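ERPP protein (Borrelia burgdorferi, PDB 4BOB) is an outer surface lipoprotein of the Lyme disease spirochaete that binds the complement regulator factor H, probably to protect the bacterium from complement attack. Local coordinates at residues Ile39-Lys42 with Trp48-Leu51; Gly62-Leu67 with Ser73-Ser78. All coordinates share one frame; numbering follows the deposited sequence.

Interaction 1: Ile39-Lys42 with Trp48-Leu51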
loop_
_atom_site.group_PDB
_atom_site.type_symbol
_atom_site.label_atom_id
_atom_site.label_comp_id
_atom_site.label_asym_id
_atom_site.label_seq_id
_atom_site.Cartn_x
_atom_site.Cartn_y
_atom_site.Cartn_z
ATOM N N ILE A 39 -3.187 -5.690 -5.750
ATOM C CA ILE A 39 -3.735 -4.421 -5.274
ATOM C C ILE A 39 -4.832 -3.931 -6.207
ATOM O O ILE A 39 -4.740 -4.086 -7.420
ATOM C CB ILE A 39 -2.655 -3.314 -5.045
ATOM C CG1 ILE A 39 -3.323 -2.009 -4.568
ATOM C CG2 ILE A 39 -1.772 -3.102 -6.273
ATOM C CD1 ILE A 39 -2.519 -1.235 -3.554
ATOM N N LYS A 40 -5.870 -3.366 -5.583
ATOM C CA LYS A 40 -6.965 -2.675 -6.256
ATOM C C LYS A 40 -7.027 -1.168 -5.972
ATOM O O LYS A 40 -6.566 -0.699 -4.931
ATOM C CB LYS A 40 -8.276 -3.242 -5.742
ATOM C CG LYS A 40 -8.494 -4.710 -5.986
ATOM C CD LYS A 40 -9.736 -5.137 -5.238
ATOM C CE LYS A 40 -10.133 -6.556 -5.604
ATOM N NZ LYS A 40 -10.997 -6.569 -6.819
ATOM N N ASN A 41 -7.643 -0.417 -6.880
ATOM C CA ASN A 41 -8.107 0.934 -6.540
ATOM C C ASN A 41 -9.556 1.231 -6.925
ATOM O O ASN A 41 -10.188 0.543 -7.743
ATOM C CB ASN A 41 -7.208 2.020 -7.135
ATOM C CG ASN A 41 -7.170 2.002 -8.662
ATOM O OD1 ASN A 41 -7.902 1.261 -9.337
ATOM N ND2 ASN A 41 -6.292 2.817 -9.214
ATOM N N LYS A 42 -10.065 2.294 -6.323
ATOM C CA LYS A 42 -11.357 2.821 -6.688
ATOM C C LYS A 42 -11.237 3.630 -7.971
ATOM O O LYS A 42 -10.402 4.525 -8.092
ATOM C CB LYS A 42 -11.931 3.641 -5.546
ATOM C CG LYS A 42 -12.508 2.743 -4.473
ATOM C CD LYS A 42 -13.627 3.431 -3.722
ATOM C CE LYS A 42 -14.696 2.460 -3.257
ATOM N NZ LYS A 42 -15.091 2.796 -1.859
ATOM N N TRP A 48 -14.213 -0.338 -6.770
ATOM C CA TRP A 48 -13.019 -1.166 -6.662
ATOM C C TRP A 48 -12.754 -1.922 -7.943
ATOM O O TRP A 48 -13.561 -2.755 -8.355
ATOM C CB TRP A 48 -13.179 -2.204 -5.550
ATOM C CG TRP A 48 -13.198 -1.615 -4.193
ATOM C CD1 TRP A 48 -14.220 -1.644 -3.295
ATOM C CD2 TRP A 48 -12.138 -0.881 -3.590
ATOM N NE1 TRP A 48 -13.851 -0.988 -2.153
ATOM C CE2 TRP A 48 -12.576 -0.502 -2.308
ATOM C CE3 TRP A 48 -10.855 -0.519 -4.009
ATOM C CZ2 TRP A 48 -11.781 0.226 -1.440
ATOM C CZ3 TRP A 48 -10.070 0.191 -3.163
ATOM C CH2 TRP A 48 -10.528 0.561 -1.878
ATOM N N THR A 49 -11.607 -1.641 -8.547
ATOM C CA THR A 49 -11.155 -2.325 -9.757
ATOM C C THR A 49 -9.748 -2.843 -9.467
ATOM O O THR A 49 -9.009 -2.235 -8.685
ATOM C CB THR A 49 -11.178 -1.374 -10.995
ATOM O OG1 THR A 49 -10.698 -2.050 -12.171
ATOM C CG2 THR A 49 -10.337 -0.130 -10.757
ATOM N N ASP A 50 -9.380 -3.971 -10.072
ATOM C CA ASP A 50 -8.002 -4.445 -9.949
ATOM C C ASP A 50 -7.044 -3.517 -10.703
ATOM O O ASP A 50 -7.254 -3.236 -11.889
ATOM C CB ASP A 50 -7.862 -5.861 -10.494
ATOM C CG ASP A 50 -8.542 -6.883 -9.640
ATOM O OD1 ASP A 50 -9.084 -6.488 -8.595
ATOM O OD2 ASP A 50 -8.529 -8.079 -10.009
ATOM N N LEU A 51 -6.002 -3.060 -10.001
ATOM C CA LEU A 51 -4.962 -2.160 -10.528
ATOM C C LEU A 51 -3.708 -2.912 -10.989
ATOM O O LEU A 51 -3.207 -2.670 -12.092
ATOM C CB LEU A 51 -4.575 -1.172 -9.433
ATOM C CG LEU A 51 -3.441 -0.174 -9.675
ATOM C CD1 LEU A 51 -3.693 0.676 -10.929
ATOM C CD2 LEU A 51 -3.314 0.694 -8.433
#

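Interaction 2: Gly62-Leu67 with Ser73-Ser78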
loop_
_atom_site.group_PDB
_atom_site.type_symbol
_atom_site.label_atom_id
_atom_site.label_comp_id
_atom_site.label_asym_id
_atom_site.label_seq_id
_atom_site.Cartn_x
_atom_site.Cartn_y
_atom_site.Cartn_z
ATOM N N GLY A 62 14.114 -1.207 6.941
ATOM C CA GLY A 62 12.786 -0.937 6.435
ATOM C C GLY A 62 12.179 -1.941 5.473
ATOM O O GLY A 62 12.518 -3.114 5.464
ATOM N N ILE A 63 11.228 -1.445 4.688
ATOM C CA ILE A 63 10.523 -2.190 3.650
ATOM C C ILE A 63 10.522 -1.258 2.442
ATOM O O ILE A 63 10.348 -0.044 2.607
ATOM C CB ILE A 63 9.008 -2.446 4.015
ATOM C CG1 ILE A 63 8.783 -2.893 5.483
ATOM C CG2 ILE A 63 8.354 -3.413 3.028
ATOM C CD1 ILE A 63 8.709 -4.389 5.727
ATOM N N ASP A 64 10.722 -1.799 1.244
ATOM C CA ASP A 64 10.285 -1.110 0.027
ATOM C C ASP A 64 9.090 -1.876 -0.489
ATOM O O ASP A 64 9.033 -3.101 -0.362
ATOM C CB ASP A 64 11.345 -1.079 -1.086
ATOM C CG ASP A 64 10.899 -0.226 -2.295
ATOM O OD1 ASP A 64 10.743 0.992 -2.120
ATOM O OD2 ASP A 64 10.688 -0.752 -3.409
ATOM N N THR A 65 8.149 -1.152 -1.080
ATOM C CA THR A 65 7.076 -1.751 -1.869
ATOM C C THR A 65 6.948 -0.966 -3.172
ATOM O O THR A 65 7.051 0.271 -3.177
ATOM C CB THR A 65 5.722 -1.737 -1.135
ATOM O OG1 THR A 65 5.094 -0.482 -1.351
ATOM C CG2 THR A 65 5.884 -1.957 0.377
ATOM N N GLY A 66 6.732 -1.695 -4.265
ATOM C CA GLY A 66 6.676 -1.114 -5.612
ATOM C C GLY A 66 5.514 -1.608 -6.459
ATOM O O GLY A 66 5.126 -2.782 -6.408
ATOM N N LEU A 67 4.971 -0.694 -7.251
ATOM C CA LEU A 67 3.792 -0.957 -8.062
ATOM C C LEU A 67 4.172 -1.300 -9.496
ATOM O O LEU A 67 4.760 -0.481 -10.215
ATOM C CB LEU A 67 2.841 0.257 -8.067
ATOM C CG LEU A 67 1.473 0.098 -8.790
ATOM C CD1 LEU A 67 0.753 -1.222 -8.483
ATOM C CD2 LEU A 67 0.572 1.278 -8.475
ATOM N N SER A 73 6.344 0.411 -13.931
ATOM C CA SER A 73 6.998 -0.251 -12.788
ATOM C C SER A 73 7.819 0.773 -11.991
ATOM O O SER A 73 8.797 1.315 -12.501
ATOM C CB SER A 73 7.928 -1.355 -13.286
ATOM O OG SER A 73 8.645 -1.940 -12.207
ATOM N N ALA A 74 7.419 1.029 -10.748
ATOM C CA ALA A 74 8.014 2.099 -9.948
ATOM C C ALA A 74 7.622 2.024 -8.461
ATOM O O ALA A 74 6.544 1.554 -8.111
ATOM C CB ALA A 74 7.627 3.453 -10.535
ATOM N N THR A 75 8.516 2.484 -7.590
ATOM C CA THR A 75 8.282 2.470 -6.127
ATOM C C THR A 75 6.991 3.186 -5.686
ATOM O O THR A 75 6.685 4.325 -6.091
ATOM C CB THR A 75 9.512 3.028 -5.338
ATOM O OG1 THR A 75 10.534 2.020 -5.292
ATOM C CG2 THR A 75 9.144 3.429 -3.891
ATOM N N PHE A 76 6.284 2.503 -4.794
ATOM C CA PHE A 76 4.942 2.869 -4.355
ATOM C C PHE A 76 5.026 3.637 -3.026
ATOM O O PHE A 76 4.684 4.816 -2.963
ATOM C CB PHE A 76 4.116 1.578 -4.233
ATOM C CG PHE A 76 2.689 1.801 -3.865
ATOM C CD1 PHE A 76 1.861 2.561 -4.690
ATOM C CD2 PHE A 76 2.163 1.252 -2.707
ATOM C CE1 PHE A 76 0.524 2.765 -4.368
ATOM C CE2 PHE A 76 0.831 1.450 -2.377
ATOM C CZ PHE A 76 0.008 2.201 -3.215
ATOM N N PHE A 77 5.494 2.965 -1.975
ATOM C CA PHE A 77 5.870 3.628 -0.717
ATOM C C PHE A 77 6.871 2.759 0.031
ATOM O O PHE A 77 6.886 1.537 -0.150
ATOM C CB PHE A 77 4.673 3.918 0.197
ATOM C CG PHE A 77 4.056 2.683 0.826
ATOM C CD1 PHE A 77 4.730 1.946 1.800
ATOM C CD2 PHE A 77 2.771 2.274 0.464
ATOM C CE1 PHE A 77 4.133 0.825 2.366
ATOM C CE2 PHE A 77 2.187 1.160 1.037
ATOM C CZ PHE A 77 2.865 0.436 1.974
ATOM N N SER A 78 7.670 3.411 0.877
ATOM C CA SER A 78 8.702 2.778 1.691
ATOM C C SER A 78 8.693 3.341 3.122
ATOM O O SER A 78 8.060 4.352 3.407
ATOM C CB SER A 78 10.074 3.016 1.073
ATOM O OG SER A 78 10.464 4.384 1.230
#

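Interaction 1: Ile39-Lys42 with Trp48-Leu51
Trp48 and Lys42 meet as a non-hydrogen-bonded pair of an antiparallel beta hairpin, and the lysine chain runs over one face of the indole. Lys42 CG lies 3.6 Å from the centroid of the six-membered ring of Trp48 and only 7° off its normal, a CH-pi contact; bends further along the lysine carry CE over the pyrrole side, 3.7 Å from Trp48 NE1. The ring also meets the partner backbone: Lys40 O sits at its edge, near the ring plane, 4.0 Å from Trp48 CZ3. Beyond the hairpin, the indole touches Glu151 and Ala153 of strand 149-155.

Asn41 pairs with Thr49 through two backbone bonds, Asn41 N to Thr49 O (2.9 Å) and Thr49 N to Asn41 O (2.7 Å). On the sheet face that Asn41 and Thr49 share, with CG placed between the backbone N and the carbonyl carbon (chi1 62°), the amide of Asn41 runs alongside the Thr49 side chain with Asn41 OD1 beside Thr49 CG2. The Asn41 and Leu51 side chains cross at about a right angle, with Asn41 ND2 3.7 Å from Leu51 CD2.

Lys40 and Asp50 diverge at their CB atoms, yet the two side chains lie side by side. The lysine is extended until its last torsion (chi4 -87°), where the bend brings NZ to 2.6 Å from Asp50 OD1 in a salt bridge that meets the oxygen nearly along its C-O axis. Leu51 N adds a bond to Ile39 O at 3.1 Å.

The cross-strand pairing therefore combines backbone bonds with three different side-chain chemistries: aliphatic-on-indole packing, amide-on-methyl packing and an ion pair. Since Asp50 is exposed and Lys40 partly so, solvent probably screens part of the charge attraction between them, whereas the Lys42-Trp48 packing does not depend on charge pairing.

Interaction 2: Gly62-Leu67 with Ser73-Ser78
The two antiparallel strands slip by one residue between Thr65 and Gly66, so that Phe76 and Phe77 both stand opposite Thr65 in a classic beta bulge within the hairpin of strands 63-69 and 72-79. Thr65 O receives Phe76 N at 2.9 Å and, weakly, Phe77 N at 3.3 Å, the double acceptance by which such a bulge is recognised. Past it, regular pairing resumes: Leu67 and Ala74 exchange two backbone bonds, Leu67 N to Ala74 O (2.9 Å) and Ala74 N to Leu67 O (3.1 Å).

Both aromatic side chains flank the threonine. The hydroxyl of Thr65 stands 3.8 Å above the plane of the Phe77 ring, over its centre, and the same atom lies in plane at the edge of the Phe76 ring, whereas Thr65 CG2 packs near Phe77 CE1. With CG anti to the backbone N (chi1 -177°), the Phe76 ring is swung out past Thr65 OG1, and its CD1 meets Leu67 CD2 obliquely; the ring continues the buried packing through an edge-to-face meeting with Tyr152. Phe77 carries that packing to Phe97.

Asp64 and Ser78 mark the other face. There Thr75 OG1 lies near both oxygens of the Asp64 carboxylate, a weak contact in which its one proton can serve only one of them at a time, and OD2 also forms a long, weak ion pair with Arg57.

Thr65 grips a single carbonyl with two donors: its N lies 3.1 Å from Phe77 O, while its OG1, 3.0 Å from Phe77 O, approaches in the carbonyl plane on a lone pair.

From the N terminus, interaction 1 comes first: strand 34-42 turns through residues 43-47 and Trp48-Leu51 returns along Ile39-Lys42. The chain continues to the end of strand 48-58 before Gly62-Leu67 begins interaction 2, where Ser73-Ser78 folds back along it, closing a loop of five residues, three of them still strand. The two loops are in series, neither nested nor crossed. Together they join the first four strands of the antiparallel sheet, where 48-58 is neighbour to both 34-42 and 63-69. Although their centres lie about 17 Å apart, the hairpins touch through apolar side chains: Ile39 CG2 is 3.8 Å from Leu67 CD1, and Leu51 CD2 is 3.9 Å from Leu67 CD2.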